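Local coordinates for protein endoglucanase (Humicola insolens, PDB 1DYS) that hydrolyses internal beta-1,4-glucosidic linkages in cellulose as a family 6 endoglucanase and takes part in the recycling of plant biomass, at residues A[3-8]-A[302-307]; A[18-23]-A[328-333]; A[38-43]-A[337-342]; A[130-135]-A[172-177]. One frame throughout, in Å; residues are numbered along the deposited sequence. Where two conformers were deposited one is given.

Contact 1: residues A[3-8]-A[302-307]; sequences GNPFSG and NVDAIV
The interior of the distorted beta/alpha barrel of glycoside hydrolase family 6 is met here by the N-terminal loop, where N4, folded into an Asx turn, and F6 pack against D304, A305 and V307 of strand 303-307. With its CG anti to the backbone N (chi1 160°), N4 lays its amide flat against the carboxylate of D304; the two planes are only 9° apart, and the two side chains run antiparallel past one another. Each end of that amide is used. OD1 of N4 accepts from the backbone N of F6 at 2.8 Å, the donor standing above the plane of the amide carbonyl, which closes the Asx turn. ND2 of N4 donates to the backbone O of D304 at 3.0 Å, a bent bond with 131° at the hydrogen. An alanine here would remove both bonds, so the turn would probably lose its closure and the carboxylate the flat group stacked on it. That carboxylate is also held from elsewhere: OD2 by the hydroxyl of Y178 and a salt bridge to R214, OD1 by Q262. The dense pairing would probably keep this buried group ionised. Beyond it, the F6 ring also reaches I264 of strand 262-266. The CE2 of F6 touches CG1 of V307 at 4.1 Å, and CB of A305 sits over one face of the ring, offset toward the rim, 3.9 Å from CG of F6.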
loop_
_atom_site.group_PDB
_atom_site.type_symbol
_atom_site.label_atom_id
_atom_site.label_comp_id
_atom_site.label_asym_id
_atom_site.label_seq_id
_atom_site.Cartn_x
_atom_site.Cartn_y
_atom_site.Cartn_z
ATOM N N GLY A 3 26.240 25.351 11.358
ATOM C CA GLY A 3 25.120 26.227 11.006
ATOM C C GLY A 3 23.834 25.404 10.813
ATOM O O GLY A 3 23.862 24.211 10.515
ATOM N N ASN A 4 22.728 26.085 11.057
ATOM C CA ASN A 4 21.407 25.447 10.860
ATOM C C ASN A 4 21.196 25.526 9.367
ATOM O O ASN A 4 21.248 26.556 8.692
ATOM C CB ASN A 4 20.388 26.206 11.684
ATOM C CG ASN A 4 18.935 26.047 11.283
ATOM O OD1 ASN A 4 18.631 25.205 10.438
ATOM N ND2 ASN A 4 18.058 26.852 11.875
ATOM N N PRO A 5 20.953 24.389 8.730
ATOM C CA PRO A 5 20.792 24.347 7.282
ATOM C C PRO A 5 19.567 25.058 6.745
ATOM O O PRO A 5 19.440 25.301 5.536
ATOM C CB PRO A 5 20.796 22.861 6.893
ATOM C CG PRO A 5 20.623 22.155 8.199
ATOM C CD PRO A 5 20.925 23.075 9.359
ATOM N N PHE A 6 18.583 25.363 7.596
ATOM C CA PHE A 6 17.349 25.997 7.166
ATOM C C PHE A 6 17.464 27.534 7.232
ATOM O O PHE A 6 16.596 28.221 6.738
ATOM C CB PHE A 6 16.173 25.545 8.027
ATOM C CG PHE A 6 15.772 24.110 7.788
ATOM C CD1 PHE A 6 16.377 23.064 8.485
ATOM C CD2 PHE A 6 14.800 23.823 6.854
ATOM C CE1 PHE A 6 16.003 21.748 8.275
ATOM C CE2 PHE A 6 14.445 22.515 6.588
ATOM C CZ PHE A 6 15.044 21.499 7.313
ATOM N N SER A 7 18.469 28.005 7.951
ATOM C CA SER A 7 18.723 29.440 8.097
ATOM C C SER A 7 18.737 30.176 6.770
ATOM O O SER A 7 19.498 29.913 5.828
ATOM C CB SER A 7 20.088 29.644 8.780
ATOM O OG SER A 7 20.069 30.791 9.617
ATOM N N GLY A 8 17.827 31.140 6.630
ATOM C CA GLY A 8 17.652 31.952 5.467
ATOM C C GLY A 8 17.092 31.242 4.248
ATOM O O GLY A 8 17.022 31.802 3.162
ATOM N N ASN A 302 17.838 23.948 20.466
ATOM C CA ASN A 302 17.937 22.574 20.023
ATOM C C ASN A 302 17.045 22.295 18.828
ATOM O O ASN A 302 17.075 21.156 18.364
ATOM C CB ASN A 302 17.444 21.675 21.178
ATOM C CG ASN A 302 18.238 21.973 22.452
ATOM O OD1 ASN A 302 17.687 22.319 23.497
ATOM N ND2 ASN A 302 19.536 21.792 22.317
ATOM N N VAL A 303 16.257 23.259 18.404
ATOM C CA VAL A 303 15.307 22.990 17.309
ATOM C C VAL A 303 15.662 23.880 16.122
ATOM O O VAL A 303 15.439 25.088 16.117
ATOM C CB VAL A 303 13.853 23.188 17.761
ATOM C CG1 VAL A 303 12.885 22.854 16.616
ATOM C CG2 VAL A 303 13.479 22.285 18.937
ATOM N N ASP A 304 16.273 23.292 15.090
ATOM C CA ASP A 304 16.587 23.974 13.872
ATOM C C ASP A 304 15.371 24.596 13.157
ATOM O O ASP A 304 15.408 25.684 12.584
ATOM C CB ASP A 304 17.259 23.075 12.815
ATOM C CG ASP A 304 18.722 22.792 13.070
ATOM O OD1 ASP A 304 19.384 23.526 13.829
ATOM O OD2 ASP A 304 19.253 21.812 12.492
ATOM N N ALA A 305 14.262 23.863 13.091
ATOM C CA ALA A 305 13.116 24.400 12.365
ATOM C C ALA A 305 11.837 23.637 12.674
ATOM O O ALA A 305 11.867 22.468 13.077
ATOM C CB ALA A 305 13.371 24.350 10.854
ATOM N N ILE A 306 10.735 24.351 12.531
ATOM C CA ILE A 306 9.418 23.707 12.519
ATOM C C ILE A 306 9.171 23.469 11.035
ATOM O O ILE A 306 9.463 24.350 10.223
ATOM C CB ILE A 306 8.273 24.548 13.142
ATOM C CG1 ILE A 306 8.509 24.543 14.653
ATOM C CG2 ILE A 306 6.911 23.974 12.734
ATOM C CD1 ILE A 306 7.832 25.598 15.489
ATOM N N VAL A 307 8.842 22.240 10.631
ATOM C CA VAL A 307 8.567 21.893 9.250
ATOM C C VAL A 307 7.225 21.169 9.134
ATOM O O VAL A 307 6.535 20.903 10.147
ATOM C CB VAL A 307 9.689 20.963 8.672
ATOM C CG1 VAL A 307 11.017 21.717 8.617
ATOM C CG2 VAL A 307 9.770 19.714 9.552
#

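Contact 2: residues A[18-23]-A[328-333]; sequences SSKLDQ and GMWFDA
W330 lies against the side of helix 15-29, its indole gripped by K20, L21 and Q23. CB of K20 sits over one face of the six-membered ring, 3.8 Å from its centroid in a CH-pi contact, while CD2 of L21 meets the ring edge at CH2 of W330, 3.6 Å away and near its plane. The pyrrole side is approached by Q23, whose NE2 lies 3.4 Å from CD1 of W330 with the amide turned 33° from the indole plane. Extended beyond CG, Q23 also lays its amide almost flat on the carboxylate of D332, the planes 12° apart. D332 in turn fixes the rotation of the indole: NE1 of W330 donates to OD1 of D332 at 2.8 Å, nearly straight and close to the ring plane, and OD1 of D332 receives it on its anti lone pair. The same oxygen takes a second bond from T24 of the helix. K20, its chain extended past the ring, ends in an ammonium that reaches water 1, with NZ 2.6 Å from it; the water donates to the O of G328. NZ forms a salt bridge with E314 as well. The backbone N of W330 is bound by E97 of the second subunit, which brings the backbone of segment 328-333 to the subunit interface. Because E314 is assigned to substrate binding, K20 is probably a second-shell residue of the family 6 substrate-binding cleft.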
loop_
_atom_site.group_PDB
_atom_site.type_symbol
_atom_site.label_atom_id
_atom_site.label_comp_id
_atom_site.label_asym_id
_atom_site.label_seq_id
_atom_site.Cartn_x
_atom_site.Cartn_y
_atom_site.Cartn_z
ATOM N N SER A 18 0.391 19.923 -3.206
ATOM C CA SER A 18 -0.308 21.122 -3.670
ATOM C C SER A 18 -1.358 20.830 -4.731
ATOM O O SER A 18 -2.458 21.391 -4.699
ATOM C CB SER A 18 0.767 22.094 -4.190
ATOM O OG SER A 18 1.216 22.930 -3.137
ATOM N N SER A 19 -1.088 19.886 -5.634
ATOM C CA SER A 19 -2.088 19.508 -6.631
ATOM C C SER A 19 -3.320 18.867 -6.000
ATOM O O SER A 19 -4.468 19.187 -6.336
ATOM C CB SER A 19 -1.459 18.579 -7.686
ATOM O OG SER A 19 -0.467 19.274 -8.404
ATOM N N LYS A 20 -3.072 17.975 -5.032
ATOM C CA LYS A 20 -4.163 17.291 -4.359
ATOM C C LYS A 20 -5.048 18.258 -3.576
ATOM O O LYS A 20 -6.272 18.114 -3.538
ATOM C CB LYS A 20 -3.604 16.223 -3.415
ATOM C CG LYS A 20 -2.802 15.159 -4.183
ATOM C CD LYS A 20 -2.408 14.114 -3.160
ATOM C CE LYS A 20 -1.213 13.291 -3.505
ATOM N NZ LYS A 20 -1.016 12.196 -2.515
ATOM N N LEU A 21 -4.471 19.297 -3.012
ATOM C CA LEU A 21 -5.190 20.323 -2.275
ATOM C C LEU A 21 -6.136 21.136 -3.151
ATOM O O LEU A 21 -7.027 21.783 -2.602
ATOM C CB LEU A 21 -4.210 21.304 -1.606
ATOM C CG LEU A 21 -3.647 20.711 -0.323
ATOM C CD1 LEU A 21 -2.436 21.513 0.180
ATOM C CD2 LEU A 21 -4.684 20.616 0.796
ATOM N N ASP A 22 -5.875 21.132 -4.457
ATOM C CA ASP A 22 -6.834 21.835 -5.332
ATOM C C ASP A 22 -8.244 21.311 -5.118
ATOM O O ASP A 22 -9.217 22.082 -5.095
ATOM C CB ASP A 22 -6.439 21.749 -6.804
ATOM C CG ASP A 22 -6.700 23.077 -7.490
ATOM O OD1 ASP A 22 -6.119 24.069 -7.004
ATOM O OD2 ASP A 22 -7.478 23.107 -8.480
ATOM N N GLN A 23 -8.408 19.997 -4.882
ATOM C CA GLN A 23 -9.733 19.456 -4.596
ATOM C C GLN A 23 -10.331 20.149 -3.384
ATOM O O GLN A 23 -11.521 20.492 -3.359
ATOM C CB GLN A 23 -9.646 17.946 -4.318
ATOM C CG GLN A 23 -11.003 17.341 -3.977
ATOM C CD GLN A 23 -10.987 15.825 -3.960
ATOM O OE1 GLN A 23 -12.035 15.208 -3.727
ATOM N NE2 GLN A 23 -9.850 15.195 -4.197
ATOM N N GLY A 328 -2.269 6.904 2.633
ATOM C CA GLY A 328 -1.778 7.683 1.533
ATOM C C GLY A 328 -2.865 8.170 0.577
ATOM O O GLY A 328 -2.505 8.993 -0.249
ATOM N N MET A 329 -4.107 7.702 0.682
ATOM C CA MET A 329 -5.176 8.130 -0.218
ATOM C C MET A 329 -5.716 9.482 0.271
ATOM O O MET A 329 -5.729 9.715 1.473
ATOM C CB MET A 329 -6.253 7.051 -0.180
ATOM C CG MET A 329 -6.715 6.336 -1.405
ATOM S SD MET A 329 -5.476 5.551 -2.424
ATOM C CE MET A 329 -5.894 3.814 -2.264
ATOM N N TRP A 330 -6.078 10.364 -0.643
ATOM C CA TRP A 330 -6.569 11.681 -0.265
ATOM C C TRP A 330 -7.905 11.574 0.454
ATOM O O TRP A 330 -8.805 10.812 0.101
ATOM C CB TRP A 330 -6.712 12.514 -1.537
ATOM C CG TRP A 330 -6.976 13.943 -1.164
ATOM C CD1 TRP A 330 -8.112 14.650 -1.311
ATOM C CD2 TRP A 330 -5.997 14.834 -0.600
ATOM N NE1 TRP A 330 -7.951 15.963 -0.864
ATOM C CE2 TRP A 330 -6.634 16.070 -0.441
ATOM C CE3 TRP A 330 -4.663 14.715 -0.209
ATOM C CZ2 TRP A 330 -6.009 17.195 0.100
ATOM C CZ3 TRP A 330 -4.009 15.821 0.308
ATOM C CH2 TRP A 330 -4.690 17.053 0.480
ATOM N N PHE A 331 -8.022 12.321 1.545
ATOM C CA PHE A 331 -9.172 12.309 2.438
ATOM C C PHE A 331 -9.636 13.764 2.543
ATOM O O PHE A 331 -9.223 14.464 3.475
ATOM C CB PHE A 331 -8.736 11.724 3.788
ATOM C CG PHE A 331 -9.806 11.518 4.830
ATOM C CD1 PHE A 331 -11.145 11.758 4.560
ATOM C CD2 PHE A 331 -9.462 11.034 6.084
ATOM C CE1 PHE A 331 -12.126 11.549 5.520
ATOM C CE2 PHE A 331 -10.423 10.830 7.059
ATOM C CZ PHE A 331 -11.748 11.089 6.765
ATOM N N ASP A 332 -10.422 14.159 1.521
ATOM C CA ASP A 332 -10.719 15.591 1.424
ATOM C C ASP A 332 -11.499 16.175 2.571
ATOM O O ASP A 332 -11.224 17.333 2.923
ATOM C CB ASP A 332 -11.334 15.871 0.046
ATOM C CG ASP A 332 -11.218 17.349 -0.286
ATOM O OD1 ASP A 332 -10.071 17.764 -0.537
ATOM O OD2 ASP A 332 -12.264 18.045 -0.309
ATOM N N ALA A 333 -12.406 15.440 3.237
ATOM C CA ALA A 333 -13.074 16.027 4.390
ATOM C C ALA A 333 -12.071 16.325 5.529
ATOM O O ALA A 333 -12.293 17.240 6.315
ATOM C CB ALA A 333 -14.148 15.063 4.888
HETATM O O HOH W 1 -3.274 10.885 -2.116
#

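Contact 3: residues A[38-43]-A[337-342]; sequences AKVKYV and MLTQNA
K39 and T339 bring their CA atoms within 6.7 Å of each other where helix 34-46 runs past the last turn of helix 332-340, whose chain leaves helical geometry at N341. Two side chains of the first helix do the packing. CB of K39 rests against the methyl CG2 of T339 at 3.7 Å, and the V40 side chain stands roughly perpendicular to that of T339, with CG2 of V40 3.6 Å from OG1 of T339. That hydroxyl is bonded to the backbone O of A335, inside its own helix. Farther out, the K39 chain bends at chi3 (81°), which turns its ammonium over the final carbonyls of helix 332-340. NZ of K39 makes a weak bond to the O of T339 at 3.0 Å and donates to water 2 at 2.7 Å; the water lies within bonding distance of the backbone O atoms of both Q340 and A342. N36, one turn earlier, supplies OD1 as a further acceptor for the ammonium. The helix end is also tied from within, since the backbone N and the ND2 of N341 reach the O of M337 from opposite faces of its plane. A methionine in place of K39 would take away the charged donor, and the carbonyl of T339 and water 2 would probably be left without that partner. A positive charge beside the C-terminal carbonyls of a helix is expected to be favourable, so the lysine probably steadies this helix end electrostatically while its aliphatic part packs on T339.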
loop_
_atom_site.group_PDB
_atom_site.type_symbol
_atom_site.label_atom_id
_atom_site.label_comp_id
_atom_site.label_asym_id
_atom_site.label_seq_id
_atom_site.Cartn_x
_atom_site.Cartn_y
_atom_site.Cartn_z
ATOM N N ALA A 38 -9.120 30.405 0.347
ATOM C CA ALA A 38 -7.919 31.233 0.352
ATOM C C ALA A 38 -6.853 30.618 1.264
ATOM O O ALA A 38 -5.667 30.684 0.941
ATOM C CB ALA A 38 -8.280 32.629 0.852
ATOM N N LYS A 39 -7.310 30.051 2.377
ATOM C CA LYS A 39 -6.360 29.354 3.273
ATOM C C LYS A 39 -5.772 28.145 2.531
ATOM O O LYS A 39 -4.554 27.919 2.720
ATOM C CB LYS A 39 -7.172 28.938 4.503
ATOM C CG LYS A 39 -7.316 30.058 5.502
ATOM C CD LYS A 39 -8.443 29.924 6.495
ATOM C CE LYS A 39 -8.124 29.017 7.663
ATOM N NZ LYS A 39 -9.344 28.839 8.533
ATOM N N VAL A 40 -6.564 27.384 1.793
ATOM C CA VAL A 40 -6.004 26.281 1.005
ATOM C C VAL A 40 -4.963 26.800 0.017
ATOM O O VAL A 40 -3.850 26.266 -0.109
ATOM C CB VAL A 40 -7.094 25.445 0.300
ATOM C CG1 VAL A 40 -6.417 24.335 -0.513
ATOM C CG2 VAL A 40 -8.056 24.818 1.316
ATOM N N LYS A 41 -5.294 27.881 -0.736
ATOM C CA LYS A 41 -4.310 28.421 -1.695
ATOM C C LYS A 41 -3.028 28.885 -1.015
ATOM O O LYS A 41 -1.934 28.760 -1.570
ATOM C CB LYS A 41 -4.948 29.544 -2.533
ATOM C CG LYS A 41 -4.196 29.782 -3.845
ATOM C CD LYS A 41 -5.164 30.279 -4.919
ATOM C CE LYS A 41 -4.695 31.583 -5.527
ATOM N NZ LYS A 41 -3.563 31.427 -6.476
ATOM N N TYR A 42 -3.091 29.364 0.208
ATOM C CA TYR A 42 -1.950 29.784 1.015
ATOM C C TYR A 42 -1.067 28.540 1.207
ATOM O O TYR A 42 0.098 28.599 0.850
ATOM C CB TYR A 42 -2.300 30.374 2.376
ATOM C CG TYR A 42 -1.155 30.795 3.271
ATOM C CD1 TYR A 42 -0.423 29.897 4.011
ATOM C CD2 TYR A 42 -0.801 32.141 3.378
ATOM C CE1 TYR A 42 0.626 30.277 4.831
ATOM C CE2 TYR A 42 0.241 32.541 4.209
ATOM C CZ TYR A 42 0.950 31.611 4.930
ATOM O OH TYR A 42 1.986 32.026 5.741
ATOM N N VAL A 43 -1.707 27.464 1.669
ATOM C CA VAL A 43 -0.904 26.231 1.809
ATOM C C VAL A 43 -0.343 25.797 0.474
ATOM O O VAL A 43 0.797 25.307 0.391
ATOM C CB VAL A 43 -1.749 25.109 2.456
ATOM C CG1 VAL A 43 -0.981 23.788 2.575
ATOM C CG2 VAL A 43 -2.240 25.583 3.811
ATOM N N MET A 337 -11.166 19.909 7.268
ATOM C CA MET A 337 -11.061 20.072 8.699
ATOM C C MET A 337 -9.759 20.741 9.121
ATOM O O MET A 337 -9.679 21.681 9.934
ATOM C CB MET A 337 -11.276 18.743 9.438
ATOM C CG MET A 337 -10.914 18.813 10.915
ATOM S SD MET A 337 -10.543 17.236 11.720
ATOM C CE MET A 337 -8.978 16.906 10.885
ATOM N N LEU A 338 -8.637 20.278 8.520
ATOM C CA LEU A 338 -7.348 20.862 8.892
ATOM C C LEU A 338 -7.340 22.362 8.508
ATOM O O LEU A 338 -6.677 23.130 9.204
ATOM C CB LEU A 338 -6.178 20.181 8.194
ATOM C CG LEU A 338 -5.882 18.730 8.658
ATOM C CD1 LEU A 338 -4.922 18.131 7.639
ATOM C CD2 LEU A 338 -5.386 18.650 10.081
ATOM N N THR A 339 -8.053 22.691 7.448
ATOM C CA THR A 339 -8.058 24.083 6.978
ATOM C C THR A 339 -8.893 24.944 7.913
ATOM O O THR A 339 -8.408 25.958 8.388
ATOM C CB THR A 339 -8.665 24.146 5.575
ATOM O OG1 THR A 339 -7.929 23.354 4.624
ATOM C CG2 THR A 339 -8.621 25.589 5.059
ATOM N N GLN A 340 -10.138 24.549 8.142
ATOM C CA GLN A 340 -10.952 25.301 9.116
ATOM C C GLN A 340 -10.288 25.447 10.472
ATOM O O GLN A 340 -10.539 26.445 11.177
ATOM C CB GLN A 340 -12.301 24.590 9.316
ATOM C CG GLN A 340 -13.114 24.391 8.073
ATOM C CD GLN A 340 -14.352 23.538 8.235
ATOM O OE1 GLN A 340 -15.449 24.074 8.366
ATOM N NE2 GLN A 340 -14.196 22.219 8.225
ATOM N N ASN A 341 -9.486 24.506 10.975
ATOM C CA ASN A 341 -8.823 24.591 12.268
ATOM C C ASN A 341 -7.358 25.011 12.171
ATOM O O ASN A 341 -6.637 24.902 13.176
ATOM C CB ASN A 341 -8.889 23.256 13.005
ATOM C CG ASN A 341 -10.327 22.957 13.394
ATOM O OD1 ASN A 341 -10.869 23.540 14.338
ATOM N ND2 ASN A 341 -10.946 22.045 12.667
ATOM N N ALA A 342 -7.002 25.550 11.005
ATOM C CA ALA A 342 -5.585 25.918 10.829
ATOM C C ALA A 342 -5.058 26.989 11.775
ATOM O O ALA A 342 -5.751 27.881 12.251
ATOM C CB ALA A 342 -5.317 26.353 9.403
HETATM O O HOH W 2 -8.361 28.518 11.036
#

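Contact 4: residues A[130-135]-A[172-177]; sequences VQFAVI and ASHIHL
The imidazole of H176 turns its edge to Q131 and the carbonyl of F132, with Q131 OE1 and F132 O both near the ring plane. NE2 of H176 donates to OE1 of Q131 at 2.8 Å, almost straight (168°) and within 5° of the ring plane. Q131 reaches this donor by bending at chi2 (-77°), which also brings its NE2 against CB of H174, 3.5 Å away. Underneath runs the pairing of two parallel strands, 132-136 and 175-180, consecutive in the barrel sheet and joined by the helical crossover of residues 140-169, a beta-alpha-beta unit. F132 N donates to H174 O, H176 N to F132 O and V134 N to H176 O, all within 2.9 Å. On the opposite face, that of the F132 side chain, the imidazole of H174 runs beside the phenyl ring; its CD2 meets the edge of that ring 3.8 Å from CD2 of F132 and comes within 3.1 Å of V130 O. The NE2 of H174 is taken up by the backbone O of L124 in helix 108-126. V134 completes the face shared with F132, its CB packed on CD2 of L177 at 3.9 Å. Both imidazoles thus use NE2 as a donor to a neutral carbonyl oxygen, so each is tied down by a bond that does not depend on a charged partner.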
loop_
_atom_site.group_PDB
_atom_site.type_symbol
_atom_site.label_atom_id
_atom_site.label_comp_id
_atom_site.label_asym_id
_atom_site.label_seq_id
_atom_site.Cartn_x
_atom_site.Cartn_y
_atom_site.Cartn_z
ATOM N N VAL A 130 21.726 21.862 -5.012
ATOM C CA VAL A 130 20.506 21.903 -4.195
ATOM C C VAL A 130 20.754 21.520 -2.749
ATOM O O VAL A 130 21.477 20.569 -2.453
ATOM C CB VAL A 130 19.507 20.921 -4.852
ATOM C CG1 VAL A 130 18.201 20.818 -4.073
ATOM C CG2 VAL A 130 19.220 21.367 -6.289
ATOM N N GLN A 131 20.086 22.245 -1.820
ATOM C CA GLN A 131 20.243 21.835 -0.424
ATOM C C GLN A 131 19.148 20.833 -0.029
ATOM O O GLN A 131 17.995 21.130 -0.375
ATOM C CB GLN A 131 20.156 23.070 0.519
ATOM C CG GLN A 131 21.365 23.989 0.233
ATOM C CD GLN A 131 22.659 23.481 0.828
ATOM O OE1 GLN A 131 22.714 22.969 1.950
ATOM N NE2 GLN A 131 23.742 23.581 0.050
ATOM N N PHE A 132 19.500 19.783 0.701
ATOM C CA PHE A 132 18.510 18.792 1.085
ATOM C C PHE A 132 18.479 18.559 2.586
ATOM O O PHE A 132 19.513 18.486 3.255
ATOM C CB PHE A 132 18.861 17.418 0.455
ATOM C CG PHE A 132 18.813 17.355 -1.044
ATOM C CD1 PHE A 132 17.652 17.125 -1.767
ATOM C CD2 PHE A 132 19.970 17.632 -1.773
ATOM C CE1 PHE A 132 17.656 17.102 -3.131
ATOM C CE2 PHE A 132 19.960 17.649 -3.154
ATOM C CZ PHE A 132 18.808 17.349 -3.863
ATOM N N ALA A 133 17.259 18.422 3.108
ATOM C CA ALA A 133 17.055 17.951 4.461
ATOM C C ALA A 133 16.383 16.560 4.347
ATOM O O ALA A 133 15.301 16.487 3.769
ATOM C CB ALA A 133 16.113 18.777 5.319
ATOM N N VAL A 134 17.107 15.549 4.791
ATOM C CA VAL A 134 16.565 14.195 4.616
ATOM C C VAL A 134 16.241 13.631 5.974
ATOM O O VAL A 134 17.058 13.477 6.867
ATOM C CB VAL A 134 17.582 13.268 3.898
ATOM C CG1 VAL A 134 17.034 11.847 3.812
ATOM C CG2 VAL A 134 17.934 13.826 2.535
ATOM N N ILE A 135 14.976 13.225 6.161
ATOM C CA ILE A 135 14.510 12.568 7.331
ATOM C C ILE A 135 14.714 11.070 7.092
ATOM O O ILE A 135 14.256 10.520 6.096
ATOM C CB ILE A 135 13.054 12.900 7.662
ATOM C CG1 ILE A 135 13.048 14.342 8.191
ATOM C CG2 ILE A 135 12.484 11.877 8.639
ATOM C CD1 ILE A 135 11.657 14.827 8.607
ATOM N N ALA A 172 27.507 14.631 2.581
ATOM C CA ALA A 172 27.875 15.664 1.606
ATOM C C ALA A 172 27.571 17.022 2.230
ATOM O O ALA A 172 26.714 17.072 3.126
ATOM C CB ALA A 172 27.120 15.510 0.309
ATOM N N SER A 173 28.236 18.107 1.841
ATOM C CA SER A 173 27.941 19.381 2.490
ATOM C C SER A 173 26.561 19.941 2.181
ATOM O O SER A 173 26.132 20.838 2.913
ATOM C CB SER A 173 29.028 20.390 2.098
ATOM O OG SER A 173 28.855 20.812 0.764
ATOM N N HIS A 174 25.855 19.462 1.156
ATOM C CA HIS A 174 24.552 19.973 0.788
ATOM C C HIS A 174 23.434 19.007 1.220
ATOM O O HIS A 174 22.270 19.263 0.959
ATOM C CB HIS A 174 24.446 20.279 -0.706
ATOM C CG HIS A 174 24.584 19.026 -1.535
ATOM N ND1 HIS A 174 25.748 18.291 -1.595
ATOM C CD2 HIS A 174 23.682 18.392 -2.316
ATOM C CE1 HIS A 174 25.559 17.255 -2.398
ATOM N NE2 HIS A 174 24.296 17.261 -2.822
ATOM N N ILE A 175 23.848 17.957 1.926
ATOM C CA ILE A 175 22.869 16.981 2.432
ATOM C C ILE A 175 22.878 17.007 3.954
ATOM O O ILE A 175 23.889 16.759 4.619
ATOM C CB ILE A 175 23.208 15.551 1.969
ATOM C CG1 ILE A 175 23.221 15.427 0.448
ATOM C CG2 ILE A 175 22.204 14.560 2.579
ATOM C CD1 ILE A 175 23.726 14.055 -0.030
ATOM N N HIS A 176 21.713 17.308 4.562
ATOM C CA HIS A 176 21.570 17.442 6.004
ATOM C C HIS A 176 20.650 16.361 6.560
ATOM O O HIS A 176 19.492 16.320 6.183
ATOM C CB HIS A 176 21.018 18.842 6.308
ATOM C CG HIS A 176 21.846 19.866 5.560
ATOM N ND1 HIS A 176 23.087 20.274 6.029
ATOM C CD2 HIS A 176 21.633 20.466 4.378
ATOM C CE1 HIS A 176 23.566 21.135 5.135
ATOM N NE2 HIS A 176 22.727 21.279 4.135
ATOM N N LEU A 177 21.250 15.459 7.322
ATOM C CA LEU A 177 20.510 14.281 7.775
ATOM C C LEU A 177 19.894 14.461 9.129
ATOM O O LEU A 177 20.539 14.868 10.087
ATOM C CB LEU A 177 21.459 13.078 7.756
ATOM C CG LEU A 177 22.097 12.752 6.401
ATOM C CD1 LEU A 177 23.091 11.603 6.549
ATOM C CD2 LEU A 177 21.042 12.409 5.360
#

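The four contacts form two pairs, each with centres 12 Å apart. Contacts 1 and 4 meet inside the barrel: P5 CB lies 3.4 Å from H176 CG, and F6 CZ 3.5 Å from A133 CB, so the N-terminal loop bridges strands 303-307 and 132-136. Contacts 2 and 3 share helix 332-340 and join through helices 15-29 and 34-46, where L21 CD1 lies 3.6 Å from V43 CG1. Between the pairs nothing touches; contacts 1 and 2 have centres 28 Å apart. Contact 2 is close to the substrate-binding residues, with the K20 side chain about 3 Å from that of E314, whereas the V307 side chain of contact 1 is about 9 Å from that of K310.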